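Local coordinates for jacalin-type lectin domain-containing protein (Musa acuminata, PDB 7KMU) that probably binds mannose and mannose-rich glycans as a jacalin-related plant lectin, with antiviral and mitogenic activity, at residues 4-9 and 136-141; 78-83 and 110-115; 89-94 and 106-111. All coordinates share one frame; numbering follows the deposited sequence. Where two conformers were deposited one is given.

Interaction 1. Residues 4-9 and 136-141; sequences AIKVGT and GVYLMP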
# COMPACT_ATOMS: atom_id res chain seq x y z
N ALA B 4 -9.24 -11.35 7.21
CA ALA B 4 -9.23 -10.05 6.51
C ALA B 4 -7.82 -9.63 6.13
O ALA B 4 -6.83 -10.06 6.74
CB ALA B 4 -9.86 -8.97 7.37
N ILE B 5 -7.72 -8.76 5.11
CA ILE B 5 -6.46 -8.17 4.69
C ILE B 5 -6.65 -6.66 4.84
O ILE B 5 -7.52 -6.07 4.17
CB ILE B 5 -6.02 -8.57 3.26
CG1 ILE B 5 -5.71 -10.09 3.20
CG2 ILE B 5 -4.81 -7.72 2.83
CD1 ILE B 5 -5.37 -10.65 1.86
N LYS B 6 -5.88 -6.05 5.73
CA LYS B 6 -5.95 -4.61 6.01
C LYS B 6 -4.60 -3.99 5.77
O LYS B 6 -3.61 -4.45 6.31
CB LYS B 6 -6.36 -4.35 7.47
CG LYS B 6 -7.82 -4.72 7.74
CD LYS B 6 -8.14 -4.68 9.24
CE LYS B 6 -8.27 -3.26 9.77
NZ LYS B 6 -8.60 -3.24 11.24
N VAL B 7 -4.57 -2.94 4.93
CA VAL B 7 -3.33 -2.21 4.65
C VAL B 7 -3.48 -0.77 5.11
O VAL B 7 -4.53 -0.16 4.92
CB VAL B 7 -2.82 -2.34 3.20
CG1 VAL B 7 -2.48 -3.79 2.88
CG2 VAL B 7 -3.82 -1.79 2.17
N GLY B 8 -2.44 -0.28 5.76
CA GLY B 8 -2.45 1.04 6.37
C GLY B 8 -2.13 0.91 7.85
O GLY B 8 -1.71 -0.17 8.29
N THR B 9 -2.28 1.98 8.63
CA THR B 9 -2.74 3.28 8.14
C THR B 9 -1.60 4.13 7.61
O THR B 9 -0.42 3.88 7.89
CB THR B 9 -3.40 4.09 9.29
OG1 THR B 9 -2.45 4.27 10.35
CG2 THR B 9 -4.67 3.43 9.85
N GLY B 136 -6.79 3.76 6.07
CA GLY B 136 -6.35 2.45 5.62
C GLY B 136 -7.50 1.78 4.90
O GLY B 136 -8.65 2.25 4.95
N VAL B 137 -7.19 0.66 4.21
CA VAL B 137 -8.20 -0.06 3.45
C VAL B 137 -8.21 -1.55 3.68
O VAL B 137 -7.17 -2.14 3.99
CB VAL B 137 -8.11 0.24 1.93
CG1 VAL B 137 -8.50 1.69 1.61
CG2 VAL B 137 -6.72 -0.09 1.36
N TYR B 138 -9.39 -2.17 3.49
CA TYR B 138 -9.54 -3.61 3.44
C TYR B 138 -9.38 -4.02 1.97
O TYR B 138 -9.84 -3.30 1.07
CB TYR B 138 -10.96 -4.02 3.87
CG TYR B 138 -11.14 -4.00 5.37
CD1 TYR B 138 -11.41 -2.81 6.04
CD2 TYR B 138 -11.01 -5.16 6.12
CE1 TYR B 138 -11.60 -2.79 7.42
CE2 TYR B 138 -11.19 -5.15 7.50
CZ TYR B 138 -11.48 -3.96 8.15
OH TYR B 138 -11.64 -3.98 9.51
N LEU B 139 -8.77 -5.19 1.74
CA LEU B 139 -8.59 -5.71 0.39
C LEU B 139 -9.26 -7.06 0.26
O LEU B 139 -9.29 -7.83 1.21
CB LEU B 139 -7.10 -5.84 0.02
CG LEU B 139 -6.31 -4.53 0.08
CD1 LEU B 139 -4.86 -4.77 -0.17
CD2 LEU B 139 -6.82 -3.52 -0.94
N MET B 140 -9.78 -7.35 -0.94
CA MET B 140 -10.42 -8.62 -1.27
C MET B 140 -10.07 -8.97 -2.70
O MET B 140 -9.83 -8.07 -3.49
CB MET B 140 -11.95 -8.48 -1.21
CG MET B 140 -12.46 -8.39 0.13
SD MET B 140 -14.25 -8.42 0.03
CE MET B 140 -14.55 -8.21 1.63
N PRO B 141 -10.09 -10.26 -3.10
CA PRO B 141 -9.89 -10.55 -4.53
C PRO B 141 -11.15 -10.20 -5.32
O PRO B 141 -12.21 -9.94 -4.73
CB PRO B 141 -9.59 -12.05 -4.56
CG PRO B 141 -10.09 -12.59 -3.29
CD PRO B 141 -10.40 -11.48 -2.34
O HOH W 1 -10.34 -8.07 3.83
O HOH W 2 -10.51 -4.91 12.45

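Interaction 2. Residues 78-83 and 110-115; sequences GHVVDY and TPFSIP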
# COMPACT_ATOMS: atom_id res chain seq x y z
N GLY B 78 -2.91 9.61 -1.86
CA GLY B 78 -3.04 10.89 -1.18
C GLY B 78 -1.76 11.38 -0.57
O GLY B 78 -0.68 10.89 -0.90
N HIS B 79 -1.90 12.36 0.36
CA HIS B 79 -0.77 12.96 1.05
C HIS B 79 -0.99 13.00 2.54
O HIS B 79 -2.08 13.37 2.99
CB HIS B 79 -0.53 14.40 0.56
CG HIS B 79 0.19 14.47 -0.75
ND1 HIS B 79 1.53 14.81 -0.80
CD2 HIS B 79 -0.26 14.22 -2.00
CE1 HIS B 79 1.85 14.77 -2.09
NE2 HIS B 79 0.81 14.41 -2.85
N VAL B 80 0.07 12.68 3.31
CA VAL B 80 0.12 12.85 4.77
C VAL B 80 0.77 14.22 4.92
O VAL B 80 1.84 14.46 4.35
CB VAL B 80 0.89 11.75 5.50
CG1 VAL B 80 0.97 12.07 7.00
CG2 VAL B 80 0.25 10.39 5.27
N VAL B 81 0.13 15.14 5.65
CA VAL B 81 0.59 16.52 5.72
C VAL B 81 0.65 17.08 7.11
O VAL B 81 0.02 16.55 8.04
CB VAL B 81 -0.33 17.44 4.85
CG1 VAL B 81 -0.55 16.86 3.46
CG2 VAL B 81 -1.67 17.74 5.54
N ASP B 82 1.38 18.21 7.24
CA ASP B 82 1.44 18.96 8.48
C ASP B 82 0.40 20.08 8.33
O ASP B 82 0.47 20.86 7.37
CB ASP B 82 2.84 19.55 8.72
CG ASP B 82 2.95 20.25 10.05
OD1 ASP B 82 2.54 21.43 10.14
OD2 ASP B 82 3.44 19.62 11.01
N TYR B 83 -0.60 20.12 9.22
CA TYR B 83 -1.65 21.13 9.17
C TYR B 83 -1.71 21.77 10.55
O TYR B 83 -2.23 21.17 11.49
CB TYR B 83 -3.00 20.48 8.82
CG TYR B 83 -4.11 21.48 8.57
CD1 TYR B 83 -4.04 22.39 7.52
CD2 TYR B 83 -5.27 21.47 9.35
CE1 TYR B 83 -5.08 23.27 7.26
CE2 TYR B 83 -6.32 22.36 9.10
CZ TYR B 83 -6.21 23.26 8.05
OH TYR B 83 -7.24 24.14 7.79
N THR B 110 3.86 14.01 2.45
CA THR B 110 4.44 12.71 2.14
C THR B 110 3.40 11.91 1.37
O THR B 110 2.36 11.57 1.94
CB THR B 110 4.92 11.98 3.40
OG1 THR B 110 5.82 12.84 4.11
CG2 THR B 110 5.63 10.68 3.09
N PRO B 111 3.60 11.62 0.07
CA PRO B 111 2.59 10.86 -0.66
C PRO B 111 2.52 9.40 -0.27
O PRO B 111 3.50 8.82 0.20
CB PRO B 111 3.03 11.00 -2.12
CG PRO B 111 4.50 11.16 -2.04
CD PRO B 111 4.75 11.98 -0.79
N PHE B 112 1.34 8.82 -0.47
CA PHE B 112 1.09 7.39 -0.30
C PHE B 112 0.22 6.96 -1.48
O PHE B 112 -0.57 7.76 -2.02
CB PHE B 112 0.43 7.03 1.04
CG PHE B 112 -0.92 7.65 1.33
CD1 PHE B 112 -1.01 8.90 1.93
CD2 PHE B 112 -2.10 6.97 1.03
CE1 PHE B 112 -2.26 9.47 2.21
CE2 PHE B 112 -3.34 7.55 1.29
CZ PHE B 112 -3.41 8.79 1.88
N SER B 113 0.35 5.69 -1.88
CA SER B 113 -0.41 5.16 -2.99
C SER B 113 -0.58 3.67 -2.85
O SER B 113 0.38 2.96 -2.50
CB SER B 113 0.26 5.50 -4.32
OG SER B 113 1.57 4.97 -4.40
N ILE B 114 -1.81 3.20 -3.11
CA ILE B 114 -2.17 1.78 -3.04
C ILE B 114 -2.76 1.35 -4.37
O ILE B 114 -3.98 1.32 -4.51
CB ILE B 114 -3.13 1.47 -1.85
CG1 ILE B 114 -2.59 1.99 -0.54
CG2 ILE B 114 -3.44 -0.05 -1.74
CD1 ILE B 114 -2.77 3.57 -0.29
N PRO B 115 -1.91 1.04 -5.36
CA PRO B 115 -2.44 0.57 -6.65
C PRO B 115 -2.78 -0.92 -6.56
O PRO B 115 -1.88 -1.74 -6.35
CB PRO B 115 -1.30 0.85 -7.63
CG PRO B 115 -0.07 1.04 -6.81
CD PRO B 115 -0.44 1.09 -5.35

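Interaction 3. Residues 89-94 and 106-111; sequences IGKLTL and AYEGTP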
# COMPACT_ATOMS: atom_id res chain seq x y z
N ILE B 89 -4.43 13.63 6.94
CA ILE B 89 -4.55 13.41 5.49
C ILE B 89 -4.94 14.76 4.86
O ILE B 89 -5.98 15.35 5.20
CB ILE B 89 -5.58 12.29 5.18
CG1 ILE B 89 -5.25 10.98 5.93
CG2 ILE B 89 -5.69 12.06 3.64
CD1 ILE B 89 -3.79 10.42 5.68
N GLY B 90 -4.09 15.25 3.95
CA GLY B 90 -4.30 16.54 3.31
C GLY B 90 -4.89 16.47 1.91
O GLY B 90 -5.48 17.44 1.45
N LYS B 91 -4.70 15.31 1.22
CA LYS B 91 -5.21 15.08 -0.13
C LYS B 91 -5.60 13.63 -0.24
O LYS B 91 -4.93 12.77 0.34
CB LYS B 91 -4.14 15.39 -1.19
CG LYS B 91 -4.11 16.85 -1.59
CD LYS B 91 -3.29 17.06 -2.86
CE LYS B 91 -3.31 18.51 -3.20
NZ LYS B 91 -2.59 18.80 -4.46
N LEU B 92 -6.68 13.34 -0.98
CA LEU B 92 -7.13 11.98 -1.16
C LEU B 92 -7.84 11.81 -2.50
O LEU B 92 -8.61 12.67 -2.91
CB LEU B 92 -8.09 11.59 -0.01
CG LEU B 92 -8.44 10.11 0.15
CD1 LEU B 92 -7.18 9.26 0.47
CD2 LEU B 92 -9.48 9.92 1.27
N THR B 93 -7.59 10.66 -3.15
CA THR B 93 -8.22 10.25 -4.40
C THR B 93 -8.58 8.78 -4.28
O THR B 93 -7.81 7.99 -3.70
CB THR B 93 -7.24 10.41 -5.58
OG1 THR B 93 -6.79 11.77 -5.71
CG2 THR B 93 -7.84 9.97 -6.93
N LEU B 94 -9.74 8.41 -4.85
CA LEU B 94 -10.13 7.00 -5.00
C LEU B 94 -10.31 6.78 -6.49
O LEU B 94 -10.98 7.59 -7.14
CB LEU B 94 -11.42 6.62 -4.26
CG LEU B 94 -11.41 6.80 -2.74
CD1 LEU B 94 -12.78 6.46 -2.15
CD2 LEU B 94 -10.34 5.91 -2.08
N ALA B 106 -6.06 20.33 -0.54
CA ALA B 106 -5.08 21.23 -1.16
C ALA B 106 -3.65 21.06 -0.66
O ALA B 106 -2.71 21.45 -1.36
CB ALA B 106 -5.53 22.67 -0.98
N TYR B 107 -3.47 20.52 0.55
CA TYR B 107 -2.14 20.36 1.14
C TYR B 107 -1.40 19.13 0.66
O TYR B 107 -2.00 18.07 0.49
CB TYR B 107 -2.25 20.31 2.68
CG TYR B 107 -2.21 21.65 3.38
CD1 TYR B 107 -3.12 22.65 3.06
CD2 TYR B 107 -1.34 21.87 4.44
CE1 TYR B 107 -3.13 23.87 3.75
CE2 TYR B 107 -1.33 23.08 5.13
CZ TYR B 107 -2.22 24.08 4.77
OH TYR B 107 -2.22 25.28 5.44
N GLU B 108 -0.07 19.26 0.49
CA GLU B 108 0.79 18.14 0.13
C GLU B 108 1.86 17.92 1.21
O GLU B 108 2.07 18.79 2.07
CB GLU B 108 1.40 18.31 -1.28
CG GLU B 108 0.36 18.17 -2.38
CD GLU B 108 0.86 18.01 -3.81
OE1 GLU B 108 2.09 18.02 -4.03
OE2 GLU B 108 0.00 17.85 -4.71
N GLY B 109 2.47 16.76 1.19
CA GLY B 109 3.49 16.40 2.17
C GLY B 109 4.18 15.12 1.76
O GLY B 109 4.96 15.12 0.80
N THR B 110 3.86 14.01 2.45
CA THR B 110 4.44 12.71 2.14
C THR B 110 3.40 11.91 1.37
O THR B 110 2.36 11.57 1.94
CB THR B 110 4.92 11.98 3.40
OG1 THR B 110 5.82 12.84 4.11
CG2 THR B 110 5.63 10.68 3.09
N PRO B 111 3.60 11.62 0.07
CA PRO B 111 2.59 10.86 -0.66
C PRO B 111 2.52 9.40 -0.27
O PRO B 111 3.50 8.82 0.20
CB PRO B 111 3.03 11.00 -2.12
CG PRO B 111 4.50 11.16 -2.04
CD PRO B 111 4.75 11.98 -0.79
O HOH W 3 -2.59 21.58 -4.09

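Interaction 1. Residues 4-9 and 136-141
Val7 and Val137 form an antiparallel hydrogen-bonded pair between strands 5-9 and 136-140, whose axes come within 4.7 Å and run at 151° to each other. Val7 N gives its hydrogen to Val137 O and Val137 N returns one to Val7 O, both at 2.9 Å; two residues along, Leu139 N bonds Ile5 O. Past that bond, water 1 takes a hydrogen from Ile5 N and gives one to Leu139 O, bridging two backbone atoms too far apart to bond directly.

Lys6 and Tyr138 share one face of the sheet and point the same way. The lysine lies along the ring, its CG over one face at 3.7 Å from the Tyr138 centroid, a CH-pi contact displaced toward the rim. A bend at chi3 (75°) carries CE on to 3.5 Å from Tyr138 OH. Ala4 CB comes to the edge of the same ring. On the opposite face of the sheet Val7 CG2 presses against Val137 CG2 at 3.5 Å, tighter than usual, while Leu139 CD1 meets Val7 CG2 at 3.9 Å.

Asp19 holds both polar ends, Lys6 NZ by a salt bridge and Tyr138 OH by a hydrogen bond, and water 2 also joins the two. The carboxylate probably favours the charged ammonium and, holding both ends, keeps the lysine chain along the ring; Val7 and Leu139 on the opposite face pack on Leu139 of the second subunit.

Interaction 2. Residues 78-83 and 110-115
Phe112 lays one face of its ring over the backbone of Gly78, and His79 turns a ring face to Pro111 on the other side of the sheet. Phe112 CG sits between its own backbone N and carbonyl carbon (chi1 60°), which folds the ring back across the neighbouring strand. Gly78 N lies over the ring centre, 3.7 Å above its plane, and Gly78 CA makes a CH-pi contact at 4.0 Å from the centroid. With no side chain at Gly78, the phenyl can settle directly on the main chain. Val80 CG2 lies 3.9 Å from Phe112 CD1, the two side chains crossing at about a right angle.

On the opposite face of the sheet, Pro111 CB stands over the imidazole face of His79, 4.2 Å from the centroid and shifted toward the rim. His79 ND1 is hydrogen-bonded to Gly109 N, which helps fix the turn of the ring.

Four backbone bonds frame these CH-pi contacts: Gly78 and Phe112 exchange a pair, as do Val80 and Thr110, the shortest being Thr110 N to Val80 O at 2.8 Å. Trp10 stacks with Phe112, and Pro111 packs on Pro111 of the second subunit. The contact is an antiparallel ladder binding strand 110-116, outermost within this chain, to strand 73-83 in one of the three four-stranded sheets of the beta-prism fold characteristic of jacalin-related lectins.

Interaction 3. Residues 89-94 and 106-111
Lys91 NZ is gripped from two directions: it forms a salt bridge with Glu108 OE2 at 2.8 Å and gives a second hydrogen bond to water 3, also at 2.8 Å. The ammonium meets that carboxylate oxygen on its anti side, 21° out of the carboxylate plane. Water 3 in turn donates to Ala106 O, so the lysine ties both a side chain and a backbone carbonyl of the 106-108 loop.

Lys91 CG points away from its own carbonyl carbon (chi1 -86°) and the chain beyond is fully extended, which carries the amine past the main chain of Ala106 and Tyr107 to the Glu108 carboxylate. On the way its methylenes brush the main chain: Lys91 CG passes 3.2 Å from Tyr107 O, and Lys91 CE lies 3.5 Å from Ala106 O. Glu108 is extended as well and crosses the lysine obliquely, its CG 3.8 Å from Lys91 CE. Tyr107 O is covered here without a hydrogen-bonding partner in the model. With no side chain, Gly90 lets the loop come close: Gly90 C lies 3.6 Å from Tyr107 O.

The Tyr107 ring leads away from this strand and meets Tyr83 edge-to-face, while Glu108 also touches His79. The loop thus passes over the end of the sheet between strands 100-104 and 110-116, pinned at the surface to strand 86-96, with strand 73-83 lying between that strand and 110-116.

In the fold
Interactions 2 and 3 are neighbours in one sheet, their centres 5 Å apart, and share Thr110 and Pro111. His79 couples them, its carbonyl O accepting a probable hydrogen bond from Gly90 N at 2.9 Å. Val81 CG1 packs at 3.5 Å on Tyr107 O. Interaction 1 belongs to another sheet and pairs strands from near the two ends of the chain. Its centre lies about 17 Å from that of interaction 2 and about 19 Å from that of interaction 3. Trp10, just beyond residues 4-9, bridges toward 110-115 through Phe112 and Ile114. All three contacts touch the second subunit, and in interaction 1 the sheet itself continues across the interface.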